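Local structure of putative yopH targeting protein (4GF3) at residues A[39-42]-A[48-51]; A[74-79]-A[102-107]. The protein probably acts as a type III secretion chaperone of the CesT family that binds the Yersinia effector YopH and targets it for export. One frame throughout, in Å; residues are numbered along the deposited sequence.

Interaction 1: A[39-42]-A[48-51]; sequences HLAP and LVAF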
ATOM      1  N   HIS A  39      -2.993  -2.708   1.715  1.00 18.33           N
ATOM      2  CA  HIS A  39      -2.854  -2.927   3.163  1.00 17.48           C
ATOM      3  C   HIS A  39      -1.857  -1.956   3.759  1.00 16.57           C
ATOM      4  O   HIS A  39      -0.838  -1.595   3.144  1.00 16.94           O
ATOM      5  CB  HIS A  39      -2.338  -4.342   3.402  1.00 16.80           C
ATOM      6  CG  HIS A  39      -3.266  -5.397   2.924  1.00 18.54           C
ATOM      7  ND1 HIS A  39      -4.365  -5.799   3.648  1.00 18.70           N
ATOM      8  CD2 HIS A  39      -3.291  -6.110   1.767  1.00 18.40           C
ATOM      9  CE1 HIS A  39      -5.003  -6.730   2.973  1.00 20.55           C
ATOM     10  NE2 HIS A  39      -4.378  -6.911   1.824  1.00 19.25           N
ATOM     11  N   LEU A  40      -2.160  -1.513   4.967  1.00 17.71           N
ATOM     12  CA  LEU A  40      -1.333  -0.591   5.743  1.00 18.32           C
ATOM     13  C   LEU A  40      -1.016  -1.213   7.107  1.00 16.90           C
ATOM     14  O   LEU A  40      -1.890  -1.689   7.753  1.00 18.52           O
ATOM     15  CB  LEU A  40      -2.059   0.696   6.025  1.00 21.71           C
ATOM     16  CG  LEU A  40      -2.594   1.301   4.772  1.00 26.83           C
ATOM     17  CD1 LEU A  40      -3.937   1.983   5.052  1.00 33.39           C
ATOM     18  CD2 LEU A  40      -1.468   2.136   4.247  1.00 26.33           C
ATOM     19  N   ALA A  41       0.235  -1.152   7.539  1.00 16.92           N
ATOM     20  CA  ALA A  41       0.619  -1.648   8.860  1.00 16.87           C
ATOM     21  C   ALA A  41       1.904  -0.999   9.369  1.00 17.35           C
ATOM     22  O   ALA A  41       2.790  -0.716   8.581  1.00 17.27           O
ATOM     23  CB  ALA A  41       0.823  -3.130   8.795  1.00 17.66           C
ATOM     24  N   PRO A  42       2.009  -0.817  10.676  1.00 19.61           N
ATOM     25  CA  PRO A  42       3.307  -0.461  11.272  1.00 20.76           C
ATOM     26  C   PRO A  42       4.219  -1.720  11.193  1.00 22.34           C
ATOM     27  O   PRO A  42       3.724  -2.861  11.275  1.00 21.87           O
ATOM     28  CB  PRO A  42       2.968  -0.072  12.694  1.00 22.12           C
ATOM     29  CG  PRO A  42       1.561  -0.434  12.928  1.00 22.95           C
ATOM     30  CD  PRO A  42       0.972  -1.039  11.692  1.00 20.16           C
ATOM     31  N   LEU A  48       6.158   2.392   8.581  1.00 17.65           N
ATOM     32  CA  LEU A  48       5.027   1.610   8.148  1.00 17.57           C
ATOM     33  C   LEU A  48       5.223   1.109   6.742  1.00 16.46           C
ATOM     34  O   LEU A  48       6.122   1.534   6.014  1.00 16.45           O
ATOM     35  CB  LEU A  48       3.695   2.366   8.243  1.00 18.97           C
ATOM     36  CG  LEU A  48       3.431   3.391   7.076  1.00 20.04           C
ATOM     37  CD1 LEU A  48       1.930   3.603   6.875  1.00 21.93           C
ATOM     38  CD2 LEU A  48       4.126   4.717   7.301  1.00 21.09           C
ATOM     39  N   VAL A  49       4.366   0.182   6.371  1.00 16.16           N
ATOM     40  CA  VAL A  49       4.297  -0.262   4.976  1.00 16.02           C
ATOM     41  C   VAL A  49       2.916  -0.161   4.429  1.00 16.72           C
ATOM     42  O   VAL A  49       1.913  -0.257   5.163  1.00 17.52           O
ATOM     43  CB  VAL A  49       4.743  -1.710   4.767  1.00 16.84           C
ATOM     44  CG1 VAL A  49       6.240  -1.862   5.036  1.00 18.34           C
ATOM     45  CG2 VAL A  49       3.903  -2.649   5.663  1.00 16.48           C
ATOM     46  N   ALA A  50       2.873   0.037   3.112  1.00 16.96           N
ATOM     47  CA  ALA A  50       1.686  -0.039   2.314  1.00 17.09           C
ATOM     48  C   ALA A  50       1.975  -1.051   1.220  1.00 17.20           C
ATOM     49  O   ALA A  50       3.067  -1.066   0.596  1.00 16.26           O
ATOM     50  CB  ALA A  50       1.357   1.307   1.721  1.00 17.24           C
ATOM     51  N   PHE A  51       1.072  -1.983   1.050  1.00 17.13           N
ATOM     52  CA  PHE A  51       1.352  -3.108   0.119  1.00 17.13           C
ATOM     53  C   PHE A  51       0.102  -3.752  -0.431  1.00 17.11           C
ATOM     54  O   PHE A  51      -0.983  -3.679   0.196  1.00 16.87           O
ATOM     55  CB  PHE A  51       2.290  -4.171   0.766  1.00 17.56           C
ATOM     56  CG  PHE A  51       1.671  -4.962   1.866  1.00 16.78           C
ATOM     57  CD1 PHE A  51       1.051  -6.204   1.602  1.00 18.47           C
ATOM     58  CD2 PHE A  51       1.687  -4.491   3.164  1.00 16.26           C
ATOM     59  CE1 PHE A  51       0.483  -6.932   2.610  1.00 18.47           C
ATOM     60  CE2 PHE A  51       1.160  -5.255   4.184  1.00 18.01           C
ATOM     61  CZ  PHE A  51       0.562  -6.474   3.908  1.00 17.88           C
TER
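H39 and F51 form the tightly packed part of this antiparallel pairing, away from the turn of the hairpin. The CB of H39 sits over one face of the F51 ring, 3.7 Å from its centroid, as a CH-pi contact. F51 has its CG between its own N and carbonyl carbon (chi1 70°), which brings the ring back over the neighbouring strand. The imidazole lies farther out. Its plane is tilted 29° to the phenyl plane, and it is displaced so far that the two rings hardly cover each other. F51 O lies near the plane of the imidazole, at its edge. H39 N donates a nearly straight bond to F51 O at 2.7 Å, and F51 N returns one to H39 O. A41 and V49 make the second hydrogen-bonded pair, with A41 N to V49 O at 3.0 Å and V49 N to A41 O at 2.9 Å. Between these pairs, L40 and A50 are non-hydrogen-bonded. L40 CD2 meets A50 CB at 3.9 Å on the opposite face of the sheet. A50 CA also makes a CA-H...O contact with H39 O at 3.1 Å.

The side-chain packing slackens toward the turn. A41 CB and V49 CG2 are 4.4 Å apart. P42 and L48 have close backbones, but their side chains diverge, and P42 is partly exposed.

The face with H39, A41, V49 and F51 packs on apolar side chains of the chain of another protein, and H39 NE2 bonds to an acidic side chain of that chain. On the other face, L40 lies against Y4 and F11 of helix 4-15, and A50 against V108 and L112 of helix 102-118. Strand 28-32 flanks 36-42 in the sheet, and strand 88-96 flanks 47-56.

Interaction 2: A[74-79]-A[102-107]; sequences PLSGVI and GTQLAS
S76 of the loop and Q104 of the helix make this contact through one side-chain hydrogen bond. The helical segment starts at G102, whose N bonds to E10 OE1 in helix 4-15. G102 O then accepts the backbone bond from A106 N, and T103 O the one from S107 N. These bonds close the first turn of the helix. Q104 is the residue that reaches across. Its CG is anti to the backbone N (chi1 -177°) and the chain stays extended beyond it, carrying the amide out to the loop. Q104 NE2 donates to S76 OG at 2.9 Å. The bond is nearly straight, 169° at the hydrogen, and OG lies in the amide plane. The other end of the amide is also held, since OE1 bonds to T100 OG1, so a bond at each end restrains how the amide is turned. Q104 NE2 also passes 3.8 Å from the N of G77. G77 has no side chain; a CB there would point at Q104 and sit tightly against NE2. L105 turns inward onto L95, L7 and F11, while A106 packs on an aromatic side chain of another protein's chain. The contact is a surface tie between the start of the last helix of the CesT chaperone fold and the loop leading into strand 80-83.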
ATOM      1  N   PRO A  74      17.145   8.120  -3.335  1.00 24.35           N
ATOM      2  CA  PRO A  74      16.994   9.133  -2.282  1.00 25.83           C
ATOM      3  C   PRO A  74      15.578   9.570  -2.051  1.00 26.10           C
ATOM      4  O   PRO A  74      15.318  10.272  -1.072  1.00 26.84           O
ATOM      5  CB  PRO A  74      17.762  10.257  -2.814  1.00 28.28           C
ATOM      6  CG  PRO A  74      17.633  10.144  -4.303  1.00 28.74           C
ATOM      7  CD  PRO A  74      17.709   8.680  -4.567  1.00 26.00           C
ATOM      8  N   LEU A  75      14.662   9.136  -2.914  1.00 23.45           N
ATOM      9  CA  LEU A  75      13.258   9.506  -2.754  1.00 24.29           C
ATOM     10  C   LEU A  75      12.632   8.673  -1.665  1.00 21.82           C
ATOM     11  O   LEU A  75      13.151   7.589  -1.311  1.00 22.80           O
ATOM     12  CB  LEU A  75      12.505   9.294  -4.044  1.00 24.73           C
ATOM     13  CG  LEU A  75      12.962  10.059  -5.247  1.00 28.41           C
ATOM     14  CD1 LEU A  75      11.868   9.986  -6.287  1.00 33.37           C
ATOM     15  CD2 LEU A  75      13.293  11.528  -4.979  1.00 31.17           C
ATOM     16  N   SER A  76      11.477   9.106  -1.185  1.00 20.57           N
ATOM     17  CA  SER A  76      10.636   8.241  -0.341  1.00 20.45           C
ATOM     18  C   SER A  76       9.392   7.784  -1.110  1.00 19.95           C
ATOM     19  O   SER A  76       9.102   8.252  -2.249  1.00 19.39           O
ATOM     20  CB  SER A  76      10.218   8.968   0.953  1.00 21.20           C
ATOM     21  OG  SER A  76       9.679  10.196   0.552  1.00 22.21           O
ATOM     22  N   GLY A  77       8.677   6.836  -0.498  1.00 19.86           N
ATOM     23  CA  GLY A  77       7.494   6.248  -1.153  1.00 19.56           C
ATOM     24  C   GLY A  77       7.735   5.508  -2.491  1.00 19.50           C
ATOM     25  O   GLY A  77       6.879   5.508  -3.369  1.00 19.02           O
ATOM     26  N   VAL A  78       8.895   4.880  -2.635  1.00 17.58           N
ATOM     27  CA  VAL A  78       9.322   4.166  -3.827  1.00 17.90           C
ATOM     28  C   VAL A  78       8.608   2.806  -3.795  1.00 16.86           C
ATOM     29  O   VAL A  78       8.443   2.178  -2.741  1.00 17.87           O
ATOM     30  CB  VAL A  78      10.832   3.942  -3.847  1.00 18.92           C
ATOM     31  CG1 VAL A  78      11.221   3.043  -5.036  1.00 19.09           C
ATOM     32  CG2 VAL A  78      11.519   5.301  -3.919  1.00 20.81           C
ATOM     33  N   ILE A  79       8.064   2.438  -4.935  1.00 16.69           N
ATOM     34  CA  ILE A  79       7.348   1.174  -5.009  1.00 18.05           C
ATOM     35  C   ILE A  79       8.327   0.049  -5.349  1.00 16.51           C
ATOM     36  O   ILE A  79       9.017   0.112  -6.387  1.00 18.33           O
ATOM     37  CB  ILE A  79       6.275   1.195  -6.117  1.00 19.56           C
ATOM     38  CG1 ILE A  79       5.233   2.316  -5.921  1.00 21.57           C
ATOM     39  CG2 ILE A  79       5.595  -0.156  -6.188  1.00 19.48           C
ATOM     40  CD1 ILE A  79       4.656   2.417  -4.514  1.00 20.78           C
ATOM     41  N   GLY A 102      -0.384  12.316   4.721  1.00 23.96           N
ATOM     42  CA  GLY A 102      -1.594  11.825   4.060  1.00 24.08           C
ATOM     43  C   GLY A 102      -1.472  11.904   2.544  1.00 24.64           C
ATOM     44  O   GLY A 102      -1.759  10.955   1.821  1.00 22.57           O
ATOM     45  N   THR A 103      -0.969  13.033   2.028  1.00 25.96           N
ATOM     46  CA  THR A 103      -0.751  13.140   0.586  1.00 25.66           C
ATOM     47  C   THR A 103       0.232  12.195  -0.008  1.00 25.04           C
ATOM     48  O   THR A 103      -0.044  11.582  -1.031  1.00 24.16           O
ATOM     49  CB  THR A 103      -0.321  14.568   0.199  1.00 27.27           C
ATOM     50  OG1 THR A 103      -1.265  15.474   0.716  1.00 27.47           O
ATOM     51  CG2 THR A 103      -0.154  14.695  -1.323  1.00 28.82           C
ATOM     52  N   GLN A 104       1.378  11.977   0.633  1.00 24.10           N
ATOM     53  CA  GLN A 104       2.286  11.001   0.097  1.00 25.69           C
ATOM     54  C   GLN A 104       1.737   9.619   0.192  1.00 23.08           C
ATOM     55  O   GLN A 104       1.916   8.806  -0.688  1.00 21.91           O
ATOM     56  CB  GLN A 104       3.686  11.014   0.772  1.00 27.30           C
ATOM     57  CG  GLN A 104       4.621   9.992   0.079  1.00 29.00           C
ATOM     58  CD  GLN A 104       6.081  10.064   0.574  1.00 31.64           C
ATOM     59  OE1 GLN A 104       6.382   9.988   1.772  1.00 35.44           O
ATOM     60  NE2 GLN A 104       6.967  10.243  -0.345  1.00 33.15           N
ATOM     61  N   LEU A 105       1.020   9.335   1.273  1.00 24.32           N
ATOM     62  CA  LEU A 105       0.442   7.993   1.360  1.00 22.59           C
ATOM     63  C   LEU A 105      -0.577   7.722   0.260  1.00 19.41           C
ATOM     64  O   LEU A 105      -0.670   6.628  -0.299  1.00 18.45           O
ATOM     65  CB  LEU A 105      -0.171   7.739   2.752  1.00 26.46           C
ATOM     66  CG  LEU A 105       0.600   7.008   3.839  1.00 29.99           C
ATOM     67  CD1 LEU A 105      -0.339   6.581   4.989  1.00 28.70           C
ATOM     68  CD2 LEU A 105       1.344   5.788   3.279  1.00 26.10           C
ATOM     69  N   ALA A 106      -1.353   8.730  -0.063  1.00 20.80           N
ATOM     70  CA  ALA A 106      -2.314   8.657  -1.157  1.00 20.67           C
ATOM     71  C   ALA A 106      -1.556   8.487  -2.487  1.00 21.94           C
ATOM     72  O   ALA A 106      -2.005   7.717  -3.346  1.00 21.68           O
ATOM     73  CB  ALA A 106      -3.219   9.881  -1.155  1.00 22.41           C
ATOM     74  N   SER A 107      -0.409   9.160  -2.677  1.00 23.81           N
ATOM     75  CA  SER A 107       0.412   8.919  -3.896  1.00 24.32           C
ATOM     76  C   SER A 107       0.926   7.500  -3.979  1.00 22.23           C
ATOM     77  O   SER A 107       0.973   6.911  -5.064  1.00 22.74           O
ATOM     78  CB  SER A 107       1.643   9.845  -3.997  1.00 25.91           C
ATOM     79  OG  SER A 107       1.237  11.158  -4.153  1.00 34.35           O
TER

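Overall arrangement
The two contacts follow one another along the chain, interaction 1 first, and their centres are about 12 Å apart. Both belong to the single CesT-family unit. Interaction 1 is a buried pairing in the middle of the five-stranded antiparallel sheet. Interaction 2 lies at the surface, where helix 102-118 starts. The two meet where L48 CD1 packs on L105 CD1 at 4.2 Å. Helix 102-118 thus links them: its inner side lies on the sheet, and Q104 reaches to the loop before the edge strand 80-83. Another protein's chain also packs on strands 36-42 and 47-56 and on A106, consistent with a chaperone that holds a bound partner.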